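Local coordinates for protein (endonuclease) (PDB 1BYR) that is a bacterial endonuclease of the PLD-like family, built on a mixed beta sheet and forming a two-chain assembly here, at residues Asp95-Val100 / Glu135-His140; Asn102-Thr107 / Ala124-Asn129. All blocks are in the same frame, centred on the assembly; numbering follows the deposited sequence.

Overall arrangement
Contact 1 packs helix 131-146 on strand 97-100 and the loop residues before it; contact 2 pairs strand 104-108 with strand 122-128. Their centres lie about 9 Å apart, on the same side of the chain's centre, and contact 2 is nested within the loop that contact 1 closes. Strands 97-100 and 104-108 are neighbours in one mixed sheet, where Glu-106 N approaches Ile-98 O at 2.7 Å, a probable hydrogen bond. Side chains join the contacts too: Leu-138 CD2 is 3.5 Å from Asn-102 OD1, and Val-97 CG2 is 3.6 Å from Thr-107 OG1. Both contacts reach the second subunit, and segment 95-100 of contact 1 carries Lys-96 of the family's HKD sequence motif.

Contact 1 (Asp95-Val100 / Glu135-His140); sequences DKVIIV and ESFLEH
His-140 reaches from the helix to Asp-95, and NE2 donates a hydrogen bond to OD2 at 2.8 Å. The bond is nearly straight (167° at the hydrogen) and lies close to the imidazole plane, so the ring presents its edge. The carboxylate receives it differently: NE2 stands above the carboxylate plane, and the two flat groups are turned 76° apart. With CG of His-140 anti to its backbone N (chi1 -180°), the imidazole extends from the helix towards the carboxylate. The other oxygen, OD1, is hydrogen-bonded to Ser-121 OG of the second subunit, so Asp-95 ties the helix to the subunit interface. Asp-95 sits between His-94 and Lys-96, the first two residues of the HKD sequence motif of PLD-like proteins, and Lys-96 NZ is hydrogen-bonded to the His-94 carbonyl.

Tight packing follows along strand 97-100, whose alternate residues Val-97 and Ile-99 face the helix. Both methyls of Val-97 approach the Phe-137 ring obliquely, CG2 lying 3.7 Å from CE1 and CG1 3.9 Å from CD1. Ile-99 aims CD1 at the helix backbone, 3.7 Å from Phe-137 O and 3.9 Å from Phe-137 CB. Tyr-9 of the second subunit adds an edge-to-face contact with Phe-137 and a stack on His-140.

The packing thins towards Leu-138, which is partly exposed; its CD1 is 4.2 Å from Ile-99 CD1. On the helix flank turned from the strand, Glu-135 and Glu-139 point away from it, Glu-139 being exposed to solvent.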
loop_
_atom_site.group_PDB
_atom_site.type_symbol
_atom_site.label_atom_id
_atom_site.label_comp_id
_atom_site.label_asym_id
_atom_site.label_seq_id
_atom_site.Cartn_x
_atom_site.Cartn_y
_atom_site.Cartn_z
ATOM N N ASP A 95 0.942 7.764 0.857
ATOM C CA ASP A 95 1.710 6.899 -0.043
ATOM C C ASP A 95 2.999 6.354 0.560
ATOM O O ASP A 95 3.696 7.053 1.297
ATOM C CB ASP A 95 2.102 7.645 -1.327
ATOM C CG ASP A 95 0.918 8.286 -2.018
ATOM O OD1 ASP A 95 0.605 9.449 -1.688
ATOM O OD2 ASP A 95 0.303 7.634 -2.892
ATOM N N LYS A 96 3.313 5.096 0.239
ATOM C CA LYS A 96 4.549 4.438 0.669
ATOM C C LYS A 96 5.060 3.939 -0.683
ATOM O O LYS A 96 4.830 2.796 -1.085
ATOM C CB LYS A 96 4.261 3.257 1.617
ATOM C CG LYS A 96 3.341 3.604 2.781
ATOM C CD LYS A 96 1.869 3.267 2.435
ATOM C CE LYS A 96 1.002 3.060 3.676
ATOM N NZ LYS A 96 1.018 4.256 4.562
ATOM N N VAL A 97 5.744 4.828 -1.384
ATOM C CA VAL A 97 6.212 4.542 -2.732
ATOM C C VAL A 97 7.678 4.884 -2.997
ATOM O O VAL A 97 8.188 5.902 -2.529
ATOM C CB VAL A 97 5.362 5.350 -3.750
ATOM C CG1 VAL A 97 6.001 5.294 -5.151
ATOM C CG2 VAL A 97 3.923 4.836 -3.767
ATOM N N ILE A 98 8.344 4.016 -3.754
ATOM C CA ILE A 98 9.722 4.241 -4.165
ATOM C C ILE A 98 9.784 4.005 -5.675
ATOM O O ILE A 98 9.527 2.902 -6.151
ATOM C CB ILE A 98 10.732 3.281 -3.466
ATOM C CG1 ILE A 98 10.711 3.492 -1.952
ATOM C CG2 ILE A 98 12.150 3.576 -3.960
ATOM C CD1 ILE A 98 11.751 2.674 -1.180
ATOM N N ILE A 99 10.071 5.072 -6.422
ATOM C CA ILE A 99 10.191 4.994 -7.871
ATOM C C ILE A 99 11.693 4.963 -8.177
ATOM O O ILE A 99 12.416 5.911 -7.878
ATOM C CB ILE A 99 9.561 6.225 -8.558
ATOM C CG1 ILE A 99 8.106 6.398 -8.113
ATOM C CG2 ILE A 99 9.618 6.063 -10.066
ATOM C CD1 ILE A 99 7.593 7.816 -8.265
ATOM N N VAL A 100 12.156 3.869 -8.778
ATOM C CA VAL A 100 13.576 3.687 -9.085
ATOM C C VAL A 100 13.951 3.751 -10.572
ATOM O O VAL A 100 13.339 3.085 -11.429
ATOM C CB VAL A 100 14.051 2.334 -8.500
ATOM C CG1 VAL A 100 15.548 2.125 -8.742
ATOM C CG2 VAL A 100 13.743 2.300 -7.012
ATOM N N GLU A 135 6.355 6.610 -14.983
ATOM C CA GLU A 135 6.205 8.030 -15.307
ATOM C C GLU A 135 4.887 8.551 -14.755
ATOM O O GLU A 135 4.774 9.717 -14.367
ATOM C CB GLU A 135 6.285 8.283 -16.815
ATOM C CG GLU A 135 6.044 9.766 -17.229
ATOM C CD GLU A 135 6.892 10.808 -16.456
ATOM O OE1 GLU A 135 8.122 10.903 -16.724
ATOM O OE2 GLU A 135 6.324 11.545 -15.596
ATOM N N SER A 136 3.875 7.693 -14.709
ATOM C CA SER A 136 2.604 8.103 -14.129
ATOM C C SER A 136 2.807 8.336 -12.620
ATOM O O SER A 136 2.352 9.346 -12.051
ATOM C CB SER A 136 1.533 7.028 -14.327
ATOM O OG SER A 136 0.480 7.235 -13.406
ATOM N N PHE A 137 3.503 7.409 -11.971
ATOM C CA PHE A 137 3.760 7.539 -10.548
ATOM C C PHE A 137 4.608 8.770 -10.289
ATOM O O PHE A 137 4.453 9.438 -9.259
ATOM C CB PHE A 137 4.464 6.298 -10.009
ATOM C CG PHE A 137 3.556 5.392 -9.223
ATOM C CD1 PHE A 137 3.308 5.632 -7.884
ATOM C CD2 PHE A 137 2.960 4.295 -9.824
ATOM C CE1 PHE A 137 2.485 4.797 -7.151
ATOM C CE2 PHE A 137 2.129 3.453 -9.097
ATOM C CZ PHE A 137 1.895 3.707 -7.759
ATOM N N LEU A 138 5.509 9.074 -11.221
ATOM C CA LEU A 138 6.379 10.250 -11.114
ATOM C C LEU A 138 5.569 11.548 -11.078
ATOM O O LEU A 138 5.878 12.467 -10.320
ATOM C CB LEU A 138 7.368 10.284 -12.289
ATOM C CG LEU A 138 8.656 11.075 -12.030
ATOM C CD1 LEU A 138 9.527 10.327 -11.012
ATOM C CD2 LEU A 138 9.405 11.281 -13.342
ATOM N N GLU A 139 4.530 11.626 -11.902
ATOM C CA GLU A 139 3.672 12.799 -11.914
ATOM C C GLU A 139 3.011 12.952 -10.542
ATOM O O GLU A 139 2.824 14.053 -10.041
ATOM C CB GLU A 139 2.599 12.664 -12.994
ATOM C CG GLU A 139 3.121 12.799 -14.412
ATOM C CD GLU A 139 2.030 12.558 -15.436
ATOM O OE1 GLU A 139 0.995 11.970 -15.056
ATOM O OE2 GLU A 139 2.193 12.948 -16.612
ATOM N N HIS A 140 2.674 11.819 -9.940
ATOM C CA HIS A 140 2.048 11.766 -8.610
ATOM C C HIS A 140 3.071 12.256 -7.585
ATOM O O HIS A 140 2.745 13.023 -6.683
ATOM C CB HIS A 140 1.655 10.310 -8.315
ATOM C CG HIS A 140 0.991 10.095 -6.991
ATOM N ND1 HIS A 140 -0.230 10.657 -6.661
ATOM C CD2 HIS A 140 1.304 9.268 -5.966
ATOM C CE1 HIS A 140 -0.622 10.199 -5.484
ATOM N NE2 HIS A 140 0.290 9.350 -5.051
#

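Contact 2 (Asn102-Thr107 / Ala124-Asn129); sequences NVTVET and AVVIWN
Strands 104-107 and 124-128 form an antiparallel pair in the mixed sheet of the PLD-like domain, their axes 4.6 Å apart at closest approach and their directions 170° apart. Val-105 with Ile-127 and Thr-107 with Val-125 are hydrogen-bonded pairs, each closed by two backbone bonds; the shortest run from Ile-127 N to Val-105 O and from Val-125 N to Thr-107 O, both 2.8 Å. Glu-106 and Val-126 make the non-hydrogen-bonded pair between them, where Glu-106 CA lies 3.1 Å from Val-125 O in a CA-H...O contact.

On its other edge the strand begins with a classic beta bulge, Val-103 and Thr-104 both facing Val-100 of strand 97-100. At this end a water donates to Val-103 O and to Ile-127 O, bridging the two segments. Thr-104 then supplies a side-chain acceptor: OG1 takes the N-H of Asn-129 at 3.3 Å, at 162° at the hydrogen. With CG2 anti to the backbone N (chi1 -76° for OG1), the threonine methyl is placed over one face of the Trp-128 indole, 3.6 Å above its plane and towards the rim. Val-126 CG1 lies over the same ring and 3.7 Å from Thr-104 CG2. The other face of the strand pair carries Thr-107 and Val-125, side by side and pointing the same way, their CG2 methyls 3.7 Å apart. Thr-107 OG1 is hydrogen-bonded to Asn-123 ND2 of the second subunit.

Helix 14-25 packs on the face bearing Glu-106, Val-126 and Trp-128, and helix 131-146 on the one bearing Val-105 and Ile-127. Within the sheet, strand 97-100 borders 104-108, while strand 4-10 borders 122-128, its Gln-6 side chain bonding Trp-128 NE1.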
loop_
_atom_site.group_PDB
_atom_site.type_symbol
_atom_site.label_atom_id
_atom_site.label_comp_id
_atom_site.label_asym_id
_atom_site.label_seq_id
_atom_site.Cartn_x
_atom_site.Cartn_y
_atom_site.Cartn_z
ATOM N N ASN A 102 13.339 5.748 -12.918
ATOM C CA ASN A 102 12.273 6.124 -13.835
ATOM C C ASN A 102 11.539 4.982 -14.545
ATOM O O ASN A 102 10.809 5.219 -15.497
ATOM C CB ASN A 102 12.825 7.100 -14.877
ATOM C CG ASN A 102 11.728 7.821 -15.640
ATOM O OD1 ASN A 102 11.154 8.803 -15.161
ATOM N ND2 ASN A 102 11.434 7.338 -16.840
ATOM N N VAL A 103 11.731 3.750 -14.096
ATOM C CA VAL A 103 11.056 2.620 -14.730
ATOM C C VAL A 103 10.564 1.565 -13.756
ATOM O O VAL A 103 9.859 0.647 -14.149
ATOM C CB VAL A 103 11.958 1.909 -15.754
ATOM C CG1 VAL A 103 12.604 2.914 -16.685
ATOM C CG2 VAL A 103 13.000 1.096 -15.028
ATOM N N THR A 104 10.950 1.679 -12.490
ATOM C CA THR A 104 10.539 0.694 -11.495
ATOM C C THR A 104 9.775 1.336 -10.348
ATOM O O THR A 104 10.089 2.449 -9.926
ATOM C CB THR A 104 11.766 -0.073 -10.962
ATOM O OG1 THR A 104 12.173 -1.026 -11.958
ATOM C CG2 THR A 104 11.446 -0.800 -9.664
ATOM N N VAL A 105 8.752 0.644 -9.843
ATOM C CA VAL A 105 7.932 1.182 -8.760
ATOM C C VAL A 105 7.701 0.199 -7.622
ATOM O O VAL A 105 7.222 -0.917 -7.838
ATOM C CB VAL A 105 6.502 1.620 -9.287
ATOM C CG1 VAL A 105 5.634 2.154 -8.112
ATOM C CG2 VAL A 105 6.631 2.675 -10.386
ATOM N N GLU A 106 8.059 0.608 -6.411
ATOM C CA GLU A 106 7.811 -0.214 -5.239
ATOM C C GLU A 106 6.591 0.443 -4.609
ATOM O O GLU A 106 6.507 1.674 -4.581
ATOM C CB GLU A 106 8.984 -0.124 -4.239
ATOM C CG GLU A 106 8.798 -0.939 -2.950
ATOM C CD GLU A 106 7.972 -0.220 -1.894
ATOM O OE1 GLU A 106 8.017 1.025 -1.840
ATOM O OE2 GLU A 106 7.272 -0.905 -1.115
ATOM N N THR A 107 5.636 -0.355 -4.132
ATOM C CA THR A 107 4.458 0.201 -3.470
ATOM C C THR A 107 3.791 -0.900 -2.671
ATOM O O THR A 107 4.264 -2.037 -2.673
ATOM C CB THR A 107 3.449 0.830 -4.455
ATOM O OG1 THR A 107 2.470 1.557 -3.704
ATOM C CG2 THR A 107 2.744 -0.249 -5.292
ATOM N N ALA A 124 4.627 -5.743 0.226
ATOM C CA ALA A 124 5.327 -4.758 -0.572
ATOM C C ALA A 124 5.534 -5.406 -1.918
ATOM O O ALA A 124 5.886 -6.589 -1.992
ATOM C CB ALA A 124 6.710 -4.398 0.058
ATOM N N VAL A 125 5.285 -4.655 -2.989
ATOM C CA VAL A 125 5.508 -5.179 -4.321
ATOM C C VAL A 125 6.469 -4.271 -5.067
ATOM O O VAL A 125 6.510 -3.054 -4.837
ATOM C CB VAL A 125 4.189 -5.281 -5.139
ATOM C CG1 VAL A 125 3.236 -6.245 -4.456
ATOM C CG2 VAL A 125 3.556 -3.906 -5.295
ATOM N N VAL A 126 7.287 -4.876 -5.926
ATOM C CA VAL A 126 8.196 -4.107 -6.752
ATOM C C VAL A 126 7.876 -4.464 -8.188
ATOM O O VAL A 126 8.031 -5.609 -8.599
ATOM C CB VAL A 126 9.683 -4.410 -6.445
ATOM C CG1 VAL A 126 10.566 -3.630 -7.411
ATOM C CG2 VAL A 126 10.020 -4.005 -5.001
ATOM N N ILE A 127 7.371 -3.479 -8.929
ATOM C CA ILE A 127 7.005 -3.654 -10.331
ATOM C C ILE A 127 8.169 -3.140 -11.160
ATOM O O ILE A 127 8.358 -1.931 -11.304
ATOM C CB ILE A 127 5.712 -2.851 -10.680
ATOM C CG1 ILE A 127 4.592 -3.225 -9.704
ATOM C CG2 ILE A 127 5.276 -3.149 -12.115
ATOM C CD1 ILE A 127 3.456 -2.214 -9.638
ATOM N N TRP A 128 8.957 -4.073 -11.683
ATOM C CA TRP A 128 10.139 -3.748 -12.471
ATOM C C TRP A 128 9.929 -3.501 -13.956
ATOM O O TRP A 128 9.144 -4.182 -14.618
ATOM C CB TRP A 128 11.166 -4.877 -12.376
ATOM C CG TRP A 128 11.607 -5.233 -11.004
ATOM C CD1 TRP A 128 11.099 -6.220 -10.203
ATOM C CD2 TRP A 128 12.717 -4.674 -10.293
ATOM N NE1 TRP A 128 11.826 -6.309 -9.042
ATOM C CE2 TRP A 128 12.824 -5.371 -9.073
ATOM C CE3 TRP A 128 13.629 -3.652 -10.576
ATOM C CZ2 TRP A 128 13.811 -5.076 -8.127
ATOM C CZ3 TRP A 128 14.606 -3.361 -9.635
ATOM C CH2 TRP A 128 14.694 -4.075 -8.432
ATOM N N ASN A 129 10.679 -2.541 -14.473
ATOM C CA ASN A 129 10.683 -2.231 -15.890
ATOM C C ASN A 129 9.335 -2.041 -16.574
ATOM O O ASN A 129 8.962 -2.780 -17.479
ATOM C CB ASN A 129 11.504 -3.313 -16.614
ATOM C CG ASN A 129 12.918 -3.431 -16.048
ATOM O OD1 ASN A 129 13.298 -4.426 -15.425
ATOM N ND2 ASN A 129 13.711 -2.392 -16.250
HETATM O O HOH W 1 7.344 -0.037 -12.698
#